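Local structure of nuclear RNA export factor 2, Panoramix fusion (6OPF) at residues Arg42-Phe47 with Leu88-Ile93. The protein helps silence transposons co-transcriptionally in the ovary as part of a complex with Panoramix, Piwi and Nxt1, and may take part in mRNA export. Numbering follows the deposited sequence.
Sequences RALKLF and LVLEQI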
# COMPACT_ATOMS: atom_id res chain seq x y z
N ARG D 42 6.25 19.35 -18.31
CA ARG D 42 7.49 19.00 -17.62
C ARG D 42 7.76 17.51 -17.73
O ARG D 42 8.92 17.09 -17.91
CB ARG D 42 7.40 19.45 -16.16
CG ARG D 42 8.72 19.39 -15.38
CD ARG D 42 8.64 20.28 -14.15
NE ARG D 42 7.75 21.43 -14.39
CZ ARG D 42 6.75 21.78 -13.59
NH1 ARG D 42 6.49 21.08 -12.49
NH2 ARG D 42 5.99 22.83 -13.88
N ALA D 43 6.71 16.69 -17.64
CA ALA D 43 6.88 15.23 -17.69
C ALA D 43 7.39 14.76 -19.04
O ALA D 43 8.25 13.87 -19.11
CB ALA D 43 5.56 14.55 -17.35
N LEU D 44 6.88 15.33 -20.14
CA LEU D 44 7.39 14.95 -21.45
C LEU D 44 8.87 15.30 -21.58
O LEU D 44 9.66 14.53 -22.13
CB LEU D 44 6.59 15.63 -22.57
CG LEU D 44 5.12 15.18 -22.73
CD1 LEU D 44 4.37 16.11 -23.69
CD2 LEU D 44 5.04 13.75 -23.21
N LYS D 45 9.26 16.45 -21.02
CA LYS D 45 10.65 16.88 -21.11
C LYS D 45 11.57 16.01 -20.26
O LYS D 45 12.71 15.71 -20.66
CB LYS D 45 10.75 18.35 -20.70
CG LYS D 45 10.53 19.30 -21.88
CD LYS D 45 10.81 20.74 -21.49
CE LYS D 45 9.52 21.47 -21.14
NZ LYS D 45 9.75 22.91 -20.84
N LEU D 46 11.10 15.61 -19.07
CA LEU D 46 11.87 14.68 -18.25
C LEU D 46 12.03 13.34 -18.95
O LEU D 46 13.13 12.76 -18.97
CB LEU D 46 11.19 14.47 -16.90
CG LEU D 46 11.68 15.29 -15.71
CD1 LEU D 46 10.69 15.16 -14.55
CD2 LEU D 46 13.08 14.85 -15.29
N PHE D 47 10.93 12.83 -19.52
CA PHE D 47 11.00 11.62 -20.32
C PHE D 47 12.10 11.70 -21.35
O PHE D 47 12.95 10.80 -21.45
CB PHE D 47 9.65 11.37 -20.99
CG PHE D 47 9.72 10.39 -22.11
CD1 PHE D 47 10.16 9.09 -21.88
CD2 PHE D 47 9.34 10.75 -23.40
CE1 PHE D 47 10.22 8.17 -22.90
CE2 PHE D 47 9.39 9.84 -24.44
CZ PHE D 47 9.83 8.55 -24.20
N LEU D 88 6.56 15.79 -30.64
CA LEU D 88 5.42 16.37 -31.36
C LEU D 88 4.37 16.94 -30.40
O LEU D 88 3.91 18.07 -30.58
CB LEU D 88 4.80 15.33 -32.29
CG LEU D 88 3.60 15.87 -33.09
CD1 LEU D 88 3.98 17.14 -33.87
CD2 LEU D 88 3.04 14.79 -34.01
N VAL D 89 3.98 16.15 -29.39
CA VAL D 89 3.00 16.63 -28.41
C VAL D 89 3.56 17.81 -27.63
O VAL D 89 2.85 18.80 -27.37
CB VAL D 89 2.59 15.48 -27.46
CG1 VAL D 89 1.68 16.00 -26.35
CG2 VAL D 89 1.91 14.36 -28.24
N LEU D 90 4.84 17.73 -27.23
CA LEU D 90 5.51 18.87 -26.63
C LEU D 90 5.39 20.11 -27.51
O LEU D 90 5.11 21.21 -27.02
CB LEU D 90 6.99 18.54 -26.39
CG LEU D 90 7.56 18.45 -24.98
CD1 LEU D 90 9.07 18.25 -25.06
CD2 LEU D 90 7.23 19.69 -24.16
N GLU D 91 5.61 19.93 -28.82
CA GLU D 91 5.46 21.03 -29.77
C GLU D 91 4.07 21.65 -29.69
O GLU D 91 3.93 22.88 -29.66
CB GLU D 91 5.71 20.52 -31.19
CG GLU D 91 7.12 20.65 -31.71
CD GLU D 91 7.26 20.08 -33.12
OE1 GLU D 91 6.56 20.60 -34.04
OE2 GLU D 91 8.05 19.13 -33.30
N GLN D 92 3.03 20.82 -29.67
CA GLN D 92 1.66 21.33 -29.65
C GLN D 92 1.38 22.08 -28.36
O GLN D 92 0.60 23.04 -28.36
CB GLN D 92 0.67 20.18 -29.83
CG GLN D 92 0.89 19.37 -31.10
CD GLN D 92 1.09 20.25 -32.32
OE1 GLN D 92 0.28 21.14 -32.61
NE2 GLN D 92 2.18 20.01 -33.05
N ILE D 93 2.01 21.67 -27.25
CA ILE D 93 1.77 22.36 -25.98
C ILE D 93 2.41 23.74 -25.99
O ILE D 93 1.82 24.71 -25.50
CB ILE D 93 2.29 21.51 -24.80
CG1 ILE D 93 1.59 20.15 -24.76
CG2 ILE D 93 2.07 22.26 -23.49
CD1 ILE D 93 2.06 19.26 -23.63
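Ile93 N is held by Val89 O at 3.0 Å and, more weakly, by Leu90 O at 3.1 Å, within the helical turn that directs Val89, Leu90 and Ile93 toward Leu44. Residues 42-47 lie in helix 40-52 of the Nxf2 UBA-like (TAP-C) domain, and 88-93 in the Panoramix helix, within its Nxf2-interacting region. The TAP-C domain is the part of Nxf2 that binds Panoramix; here the two are fused in one engineered chain. The segments run roughly antiparallel, at 147°, their axes approaching to 10.0 Å, and meet through apolar groups. Leu44 is central. With CG anti to the carbonyl carbon (chi1 -67°), it extends CD1 to Val89 CG1 at 3.8 Å and to Ile93 CD1 at 3.9 Å, while its CB lies 3.8 Å from Leu90 CG. Leu44 also packs on Phe18 of helix 8-22, linking the Panoramix helix to the UBA core. Leu90 also touches Glu41 and Ile48, so its side chain spans successive turns of helix 40-52. On the exposed border the aliphatic stem of Lys45 crosses Leu90 at about a right angle, with Lys45 CG 3.7 Å from Leu90 CD1.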